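Local coordinates for putative branched-chain amino acid ABC transporter (Chromobacterium violaceum, PDB 4PYR), which is of uncertain function, but has the two-lobed fold of periplasmic binding proteins, binds glutathione and may act as an enzyme regulator, at residues D221-L226 against Q293-V298; P231-Y236 against D276-D281. All blocks are in the same frame, centred on the assembly; numbering follows the deposited sequence. Where two conformers were deposited one is given.

How the contacts relate
The two contacts show how neighbouring elements of one fold can be held by different chemistry. Contact 1 is partly buried and joins the turn that follows strand 218-220, and the short helix 223-226, to strand 290-298; contact 2 is the more buried and sets helix 231-235 against the turn between strands 274-277 and 280-284. Both reach the same mixed sheet, their centres about 11 Å apart, and they are tied by backbone bonds from Trp224 N to Val278 O and from Gln293 N to Asp281 O. Prolines, leucines and one weak backbone bond make contact 1, whereas contact 2 has an apolar centre beside a water-linked polar margin.

Contact 1 of 2, residues D221-L226 against Q293-V298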
loop_
_atom_site.group_PDB
_atom_site.type_symbol
_atom_site.label_atom_id
_atom_site.label_comp_id
_atom_site.label_asym_id
_atom_site.label_seq_id
_atom_site.Cartn_x
_atom_site.Cartn_y
_atom_site.Cartn_z
ATOM N N ASP A 221 7.470 -1.714 5.708
ATOM C CA ASP A 221 6.057 -1.613 5.980
ATOM C C ASP A 221 5.751 -0.180 6.423
ATOM O O ASP A 221 6.644 0.646 6.510
ATOM C CB ASP A 221 5.638 -2.627 7.085
ATOM C CG ASP A 221 4.188 -3.089 6.977
ATOM O OD1 ASP A 221 3.367 -2.480 6.297
ATOM O OD2 ASP A 221 3.856 -4.139 7.607
HETATM N N MSE A 222 4.502 0.079 6.715
HETATM C CA MSE A 222 4.038 1.366 7.144
HETATM C C MSE A 222 4.662 1.900 8.405
HETATM O O MSE A 222 4.848 1.169 9.365
HETATM C CB MSE A 222 2.563 1.284 7.465
HETATM C CG MSE A 222 1.746 0.874 6.264
HETATM SE SE MSE A 222 -0.122 1.119 6.794
HETATM C CE MSE A 222 -0.767 0.818 4.941
ATOM N N PRO A 223 4.942 3.213 8.455
ATOM C CA PRO A 223 5.252 3.888 9.739
ATOM C C PRO A 223 4.247 3.557 10.831
ATOM O O PRO A 223 4.630 3.428 12.023
ATOM C CB PRO A 223 5.179 5.381 9.371
ATOM C CG PRO A 223 5.575 5.377 7.952
ATOM C CD PRO A 223 4.936 4.160 7.325
ATOM N N TRP A 224 2.992 3.361 10.434
ATOM C CA TRP A 224 1.940 3.038 11.378
ATOM C C TRP A 224 2.323 1.844 12.294
ATOM O O TRP A 224 1.952 1.831 13.492
ATOM C CB TRP A 224 0.652 2.736 10.618
ATOM C CG TRP A 224 -0.531 2.517 11.508
ATOM C CD1 TRP A 224 -1.224 1.352 11.692
ATOM C CD2 TRP A 224 -1.197 3.509 12.288
ATOM N NE1 TRP A 224 -2.273 1.561 12.561
ATOM C CE2 TRP A 224 -2.281 2.880 12.932
ATOM C CE3 TRP A 224 -0.970 4.857 12.526
ATOM C CZ2 TRP A 224 -3.112 3.555 13.808
ATOM C CZ3 TRP A 224 -1.815 5.523 13.384
ATOM C CH2 TRP A 224 -2.861 4.883 13.996
ATOM N N PHE A 225 3.022 0.861 11.722
ATOM C CA PHE A 225 3.510 -0.298 12.482
ATOM C C PHE A 225 4.950 -0.132 12.975
ATOM O O PHE A 225 5.303 -0.575 14.084
ATOM C CB PHE A 225 3.444 -1.575 11.607
ATOM C CG PHE A 225 2.062 -1.882 11.071
ATOM C CD1 PHE A 225 1.002 -2.092 11.895
ATOM C CD2 PHE A 225 1.856 -1.958 9.717
ATOM C CE1 PHE A 225 -0.251 -2.387 11.385
ATOM C CE2 PHE A 225 0.604 -2.207 9.196
ATOM C CZ PHE A 225 -0.446 -2.444 10.026
ATOM N N LEU A 226 5.819 0.447 12.158
ATOM C CA LEU A 226 7.254 0.402 12.414
ATOM C C LEU A 226 7.842 1.612 13.167
ATOM O O LEU A 226 8.988 1.540 13.594
ATOM C CB LEU A 226 8.012 0.222 11.099
ATOM C CG LEU A 226 7.727 -1.075 10.371
ATOM C CD1 LEU A 226 8.485 -1.125 9.067
ATOM C CD2 LEU A 226 8.069 -2.268 11.259
ATOM N N GLN A 293 6.645 5.746 0.158
ATOM C CA GLN A 293 8.027 5.420 0.489
ATOM C C GLN A 293 8.015 4.917 1.920
ATOM O O GLN A 293 7.510 5.593 2.815
ATOM C CB GLN A 293 8.873 6.657 0.359
ATOM C CG GLN A 293 10.274 6.456 -0.137
ATOM C CD GLN A 293 10.975 7.775 -0.333
ATOM O OE1 GLN A 293 11.420 8.127 -1.457
ATOM N NE2 GLN A 293 10.993 8.575 0.727
ATOM N N LEU A 294 8.560 3.722 2.139
ATOM C CA LEU A 294 8.368 3.027 3.405
ATOM C C LEU A 294 9.682 2.881 4.174
ATOM O O LEU A 294 10.729 2.618 3.576
ATOM C CB LEU A 294 7.839 1.612 3.188
ATOM C CG LEU A 294 6.493 1.487 2.481
ATOM C CD1 LEU A 294 6.162 0.007 2.371
ATOM C CD2 LEU A 294 5.396 2.225 3.207
ATOM N N PRO A 295 9.596 2.949 5.508
ATOM C CA PRO A 295 10.714 2.652 6.385
ATOM C C PRO A 295 10.966 1.112 6.473
ATOM O O PRO A 295 10.090 0.278 6.154
ATOM C CB PRO A 295 10.236 3.191 7.730
ATOM C CG PRO A 295 8.758 2.993 7.680
ATOM C CD PRO A 295 8.369 3.236 6.256
ATOM N N ALA A 296 12.178 0.774 6.880
ATOM C CA ALA A 296 12.560 -0.606 7.098
ATOM C C ALA A 296 12.436 -0.948 8.551
ATOM O O ALA A 296 12.541 -0.118 9.419
ATOM C CB ALA A 296 13.976 -0.849 6.641
ATOM N N GLY A 297 12.227 -2.230 8.779
ATOM C CA GLY A 297 12.078 -2.815 10.084
ATOM C C GLY A 297 12.714 -4.171 10.101
ATOM O O GLY A 297 13.173 -4.665 9.072
ATOM N N VAL A 298 12.771 -4.767 11.293
ATOM C CA VAL A 298 13.295 -6.100 11.461
ATOM C C VAL A 298 12.231 -6.861 12.211
ATOM O O VAL A 298 11.757 -6.403 13.255
ATOM C CB VAL A 298 14.649 -6.102 12.231
ATOM C CG1 VAL A 298 15.089 -7.508 12.568
ATOM C CG2 VAL A 298 15.738 -5.428 11.417
#
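Pro295, with Leu226 and Asp221, shows how two chain segments can be joined mainly through a proline ring and the backbone carbonyl it lies against. The CD and CG carbons of that ring face the carbonyl O of Asp221, CD at 3.1 Å. The same two carbons meet Pro223, the proline rings crossing at about a right angle with their CD atoms 3.7 Å apart. Leu226 packs farther along the strand: its CD1 methyl reaches the carbonyl O of Pro295 at 3.6 Å and the amide N of Gly297 at 3.9 Å. The CG of Leu226 stands anti to its carbonyl carbon (chi1 -63°), which turns the branched end toward the strand, and CD2 lies 4.2 Å from CA of Gly297.

Asp221 takes part through its backbone, its side chain pointing off elsewhere. Its N gives a weak hydrogen bond to Pro295 O, 3.3 Å long with an angle of 156°, while Leu294 lays CB and CD2 along its carbonyl. Its carboxylate is engaged away from the strand: OD1 accepts from the N of Met222 at 2.8 Å, on the anti side and 31° out of the carboxylate plane, and OD2 meets Arg249 in a salt bridge and Asn206 in a hydrogen bond. Met222, the N-cap residue, offers its carbonyl O to the amides of Phe225 and Leu226 and touches Leu104 of the glutathione site.

Strands 218-220 and 290-298 are antiparallel neighbours in the mixed sheet, Gly297 bonding to Phe219 through the backbone. With one weak hydrogen bond across it, the contact is held mostly by van der Waals packing of proline and leucine carbons against backbone carbonyls and each other.

Contact 2 of 2, residues P231-Y236 against D276-D281; sequences PAVQRY and DGVTGD
Val278 and Ala232 form the apolar centre of this contact, a worked case of one methyl serving several partners at once. CG1 of Val278 points into the short helix and lies 3.9 Å from CA of Val233, 4.1 Å from CB of Ala232 and 4.2 Å from CD2 of Tyr236, approaching the tyrosine ring obliquely. It reaches there because CG1 stands anti to the carbonyl carbon of its own residue (chi1 -59°). Val233 answers with its CG2 methyl, and Ala232 also sets CB 3.6 Å from the carbonyl O of Asp276.

Around this centre the chemistry turns polar. Asp276 brings its carboxylate beside Pro231 and Ala232, where OD2 makes van der Waals contact with the proline CG and the alanine CB. Its charge is met elsewhere: OD1 forms a salt bridge with Arg259, and OD2 accepts a hydrogen bond from a water at 2.6 Å. In one of the two conformers of Arg235 that water lies at the guanidinium edge, in its plane, and receives a weak bond from NH1, a tenuous link between helix and strand. In the same conformer Arg235 NH2 donates to Tyr236 OH at 2.9 Å, the hydroxyl 22° out of the guanidinium plane, while CG rests over a face of the tyrosine ring. Tyr236 OH is also hydrogen-bonded to Asp33, which helps hold the hydroxyl in place.

The hairpin turn closes on backbone bonds between Gly277 and Gly280 and is steadied by Asp256, which accepts from Val278 N and Thr279 OG1. Val278 also packs on Ala252 and Trp224, and Tyr236 on Ala29 and Val32, so the hairpin tip and helix 231-235 meet among helices 245-265, 223-226 and 16-33.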
loop_
_atom_site.group_PDB
_atom_site.type_symbol
_atom_site.label_atom_id
_atom_site.label_comp_id
_atom_site.label_asym_id
_atom_site.label_seq_id
_atom_site.Cartn_x
_atom_site.Cartn_y
_atom_site.Cartn_z
ATOM N N PRO A 231 5.759 11.494 14.228
ATOM C CA PRO A 231 4.831 12.516 14.726
ATOM C C PRO A 231 3.375 12.303 14.291
ATOM O O PRO A 231 2.445 12.543 15.034
ATOM C CB PRO A 231 5.424 13.829 14.159
ATOM C CG PRO A 231 6.292 13.401 13.025
ATOM C CD PRO A 231 6.851 12.070 13.430
ATOM N N ALA A 232 3.159 11.846 13.059
ATOM C CA ALA A 232 1.796 11.580 12.623
ATOM C C ALA A 232 1.240 10.286 13.195
ATOM O O ALA A 232 0.082 10.216 13.573
ATOM C CB ALA A 232 1.727 11.565 11.091
ATOM N N VAL A 233 2.076 9.256 13.251
ATOM C CA VAL A 233 1.627 7.992 13.772
ATOM C C VAL A 233 1.087 8.217 15.202
ATOM O O VAL A 233 0.002 7.774 15.511
ATOM C CB VAL A 233 2.732 6.944 13.774
ATOM C CG1 VAL A 233 2.273 5.709 14.546
ATOM C CG2 VAL A 233 3.122 6.573 12.368
ATOM N N GLN A 234 1.805 8.985 16.006
ATOM C CA GLN A 234 1.433 9.186 17.427
ATOM C C GLN A 234 0.136 9.905 17.662
ATOM O O GLN A 234 -0.541 9.674 18.651
ATOM C CB GLN A 234 2.499 10.044 18.126
ATOM C CG GLN A 234 3.820 9.414 18.234
ATOM C CD GLN A 234 4.743 10.238 19.077
ATOM O OE1 GLN A 234 4.668 11.465 19.134
ATOM N NE2 GLN A 234 5.595 9.562 19.756
ATOM N N ARG A 235 -0.232 10.839 16.794
ATOM C CA ARG A 235 -1.386 11.647 17.126
ATOM C C ARG A 235 -2.736 10.991 16.839
ATOM O O ARG A 235 -3.754 11.479 17.288
ATOM C CB ARG A 235 -1.305 13.059 16.500
ATOM C CG ARG A 235 -1.419 13.133 15.016
ATOM C CD ARG A 235 -1.666 14.597 14.634
ATOM N NE ARG A 235 -1.801 14.710 13.207
ATOM C CZ ARG A 235 -0.788 15.004 12.399
ATOM N NH1 ARG A 235 0.416 15.220 12.921
ATOM N NH2 ARG A 235 -0.984 15.081 11.071
ATOM N N TYR A 236 -2.765 9.891 16.090
ATOM C CA TYR A 236 -4.053 9.252 15.810
ATOM C C TYR A 236 -4.266 8.006 16.665
ATOM O O TYR A 236 -3.318 7.269 16.926
ATOM C CB TYR A 236 -4.146 8.867 14.334
ATOM C CG TYR A 236 -3.959 10.035 13.415
ATOM C CD1 TYR A 236 -4.953 10.998 13.283
ATOM C CD2 TYR A 236 -2.796 10.206 12.728
ATOM C CE1 TYR A 236 -4.754 12.132 12.522
ATOM C CE2 TYR A 236 -2.597 11.331 11.918
ATOM C CZ TYR A 236 -3.589 12.290 11.838
ATOM O OH TYR A 236 -3.394 13.431 11.071
ATOM N N ASP A 276 3.806 13.283 5.135
ATOM C CA ASP A 276 4.410 12.303 6.057
ATOM C C ASP A 276 3.318 11.331 6.519
ATOM O O ASP A 276 2.770 11.428 7.634
ATOM C CB ASP A 276 5.161 12.987 7.225
ATOM C CG ASP A 276 4.268 13.822 8.149
ATOM O OD1 ASP A 276 3.275 14.399 7.683
ATOM O OD2 ASP A 276 4.569 13.904 9.368
ATOM N N GLY A 277 2.952 10.436 5.615
ATOM C CA GLY A 277 1.800 9.611 5.780
ATOM C C GLY A 277 2.060 8.561 6.859
ATOM O O GLY A 277 3.195 8.103 7.034
ATOM N N VAL A 278 1.008 8.203 7.561
ATOM C CA VAL A 278 1.108 7.016 8.428
ATOM C C VAL A 278 1.307 5.749 7.596
ATOM O O VAL A 278 1.805 4.753 8.120
ATOM C CB VAL A 278 -0.053 6.845 9.417
ATOM C CG1 VAL A 278 -0.170 8.028 10.323
ATOM C CG2 VAL A 278 -1.381 6.529 8.713
ATOM N N THR A 279 0.985 5.804 6.283
ATOM C CA THR A 279 1.148 4.656 5.402
ATOM C C THR A 279 2.472 4.727 4.662
ATOM O O THR A 279 2.825 3.777 3.939
ATOM C CB THR A 279 0.024 4.551 4.343
ATOM O OG1 THR A 279 0.146 5.655 3.408
ATOM C CG2 THR A 279 -1.317 4.485 4.965
ATOM N N GLY A 280 3.209 5.823 4.841
ATOM C CA GLY A 280 4.498 6.039 4.195
ATOM C C GLY A 280 4.612 7.487 3.772
ATOM O O GLY A 280 3.643 8.236 3.885
ATOM N N ASP A 281 5.805 7.887 3.376
ATOM C CA ASP A 281 5.994 9.241 2.845
ATOM C C ASP A 281 5.383 9.251 1.453
ATOM O O ASP A 281 5.681 8.381 0.645
ATOM C CB ASP A 281 7.471 9.633 2.806
ATOM C CG ASP A 281 7.982 10.188 4.132
ATOM O OD1 ASP A 281 7.206 10.475 5.062
ATOM O OD2 ASP A 281 9.209 10.345 4.201
HETATM O O HOH W 1 2.940 15.453 10.645
#